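Local coordinates for molybdopterin-guanine dinucleotide biosynthesis protein B (MobB) (Archaeoglobus fulgidus, PDB 2F1R) that probably binds GTP, as a P-loop NTPase-type protein of the MobB family involved in making the molybdopterin-guanine dinucleotide cofactor, at residues Lys142-Arg145 and Glu150-Ala153. Sequence-based numbering, arbitrary orientation.
Sequences KWFR and ERIA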
loop_
_atom_site.group_PDB
_atom_site.type_symbol
_atom_site.label_atom_id
_atom_site.label_comp_id
_atom_site.label_asym_id
_atom_site.label_seq_id
_atom_site.Cartn_x
_atom_site.Cartn_y
_atom_site.Cartn_z
ATOM N N LYS A 142 -3.457 -34.249 -7.454
ATOM C CA LYS A 142 -4.774 -33.890 -6.939
ATOM C C LYS A 142 -5.480 -32.986 -7.975
ATOM O O LYS A 142 -4.883 -32.047 -8.490
ATOM C CB LYS A 142 -4.618 -33.178 -5.598
ATOM C CG LYS A 142 -5.891 -32.935 -4.877
ATOM C CD LYS A 142 -6.127 -33.972 -3.795
ATOM C CE LYS A 142 -7.644 -34.080 -3.479
ATOM N NZ LYS A 142 -8.049 -33.239 -2.337
ATOM N N TRP A 143 -6.735 -33.274 -8.280
ATOM C CA TRP A 143 -7.375 -32.657 -9.435
ATOM C C TRP A 143 -8.754 -32.143 -9.085
ATOM O O TRP A 143 -9.514 -32.830 -8.437
ATOM C CB TRP A 143 -7.432 -33.641 -10.634
ATOM C CG TRP A 143 -8.403 -33.194 -11.715
ATOM C CD1 TRP A 143 -8.311 -32.049 -12.500
ATOM C CD2 TRP A 143 -9.613 -33.857 -12.128
ATOM N NE1 TRP A 143 -9.393 -31.969 -13.336
ATOM C CE2 TRP A 143 -10.200 -33.061 -13.141
ATOM C CE3 TRP A 143 -10.260 -35.035 -11.727
ATOM C CZ2 TRP A 143 -11.413 -33.407 -13.776
ATOM C CZ3 TRP A 143 -11.467 -35.379 -12.345
ATOM C CH2 TRP A 143 -12.027 -34.556 -13.379
ATOM N N PHE A 144 -9.055 -30.922 -9.502
ATOM C CA PHE A 144 -10.382 -30.325 -9.405
ATOM C C PHE A 144 -10.730 -29.747 -10.772
ATOM O O PHE A 144 -9.851 -29.388 -11.556
ATOM C CB PHE A 144 -10.378 -29.158 -8.377
ATOM C CG PHE A 144 -9.966 -29.568 -6.987
ATOM C CD1 PHE A 144 -10.884 -30.177 -6.111
ATOM C CD2 PHE A 144 -8.667 -29.391 -6.570
ATOM C CE1 PHE A 144 -10.497 -30.606 -4.834
ATOM C CE2 PHE A 144 -8.284 -29.800 -5.304
ATOM C CZ PHE A 144 -9.192 -30.415 -4.436
ATOM N N ARG A 145 -12.010 -29.672 -11.053
ATOM C CA ARG A 145 -12.505 -28.899 -12.192
ATOM C C ARG A 145 -12.592 -27.411 -11.845
ATOM O O ARG A 145 -12.683 -27.071 -10.692
ATOM C CB ARG A 145 -13.881 -29.425 -12.607
ATOM C CG ARG A 145 -13.887 -30.882 -13.039
ATOM C CD ARG A 145 -15.291 -31.443 -13.148
ATOM N NE ARG A 145 -16.140 -30.668 -14.043
ATOM C CZ ARG A 145 -17.208 -31.163 -14.674
ATOM N NH1 ARG A 145 -17.537 -32.459 -14.525
ATOM N NH2 ARG A 145 -17.937 -30.380 -15.477
ATOM N N GLU A 150 -15.692 -24.259 -3.991
ATOM C CA GLU A 150 -15.799 -24.650 -2.580
ATOM C C GLU A 150 -14.841 -25.785 -2.197
ATOM O O GLU A 150 -14.284 -25.797 -1.063
ATOM C CB GLU A 150 -17.248 -25.029 -2.206
ATOM C CG GLU A 150 -18.225 -23.843 -2.165
ATOM C CD GLU A 150 -19.071 -23.672 -3.445
ATOM O OE1 GLU A 150 -20.008 -22.828 -3.438
ATOM O OE2 GLU A 150 -18.810 -24.368 -4.460
ATOM N N ARG A 151 -14.636 -26.729 -3.126
ATOM C CA ARG A 151 -13.764 -27.873 -2.880
ATOM C C ARG A 151 -12.312 -27.400 -2.897
ATOM O O ARG A 151 -11.485 -27.903 -2.129
ATOM C CB ARG A 151 -13.955 -28.995 -3.931
ATOM C CG ARG A 151 -15.198 -29.918 -3.758
ATOM C CD ARG A 151 -15.099 -31.197 -4.674
ATOM N NE ARG A 151 -13.903 -32.030 -4.373
ATOM C CZ ARG A 151 -13.329 -32.905 -5.206
ATOM N NH1 ARG A 151 -13.810 -33.076 -6.429
ATOM N NH2 ARG A 151 -12.253 -33.603 -4.813
ATOM N N ILE A 152 -11.994 -26.455 -3.779
ATOM C CA ILE A 152 -10.619 -25.951 -3.879
ATOM C C ILE A 152 -10.275 -25.061 -2.689
ATOM O O ILE A 152 -9.175 -25.164 -2.120
ATOM C CB ILE A 152 -10.341 -25.249 -5.233
ATOM C CG1 ILE A 152 -10.660 -26.188 -6.411
ATOM C CG2 ILE A 152 -8.853 -24.761 -5.313
ATOM C CD1 ILE A 152 -11.022 -25.444 -7.756
ATOM N N ALA A 153 -11.233 -24.223 -2.297
ATOM C CA ALA A 153 -11.122 -23.401 -1.098
ATOM C C ALA A 153 -10.905 -24.268 0.142
ATOM O O ALA A 153 -9.958 -24.031 0.934
ATOM C CB ALA A 153 -12.360 -22.519 -0.964
#
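Arg151 NH1 is held in a salt bridge by Glu148 OE2, while the Arg151 guanidinium lies against the Phe144 ring. Glu148 OE1 accepts the backbone N-H of Arg145. The contact joins the edge strand 143-144 of the parallel sheet of this P-loop NTPase-type fold to the final helix, 149-160. Arg151 bends at chi3 (60°), which turns its flat end back toward the strand. Phe144 CE1 sits over one guanidinium face near its rim, 3.5 Å from Arg151 NH2. The two planes are 68° apart, too steep for a parallel stack. Arg151 NE lies in plane at the edge of the ring. Ile152 fills in beside the base of the ring, with its CG1 3.5 Å from Phe144 CG. Leu18 and Met22 of helix 12-28 and Val133 of the neighbouring strand also touch Ile152, and Ala131 touches Phe144. With an alanine in place of Phe144, strand and helix would probably be left with a gap, and Ile152 CG1 and the Arg151 guanidinium would lose the ring they rest on. Farther along the isoleucine, CD1 reaches Phe144 CB at 3.8 Å and the carbonyl oxygen of Arg145 at 3.7 Å.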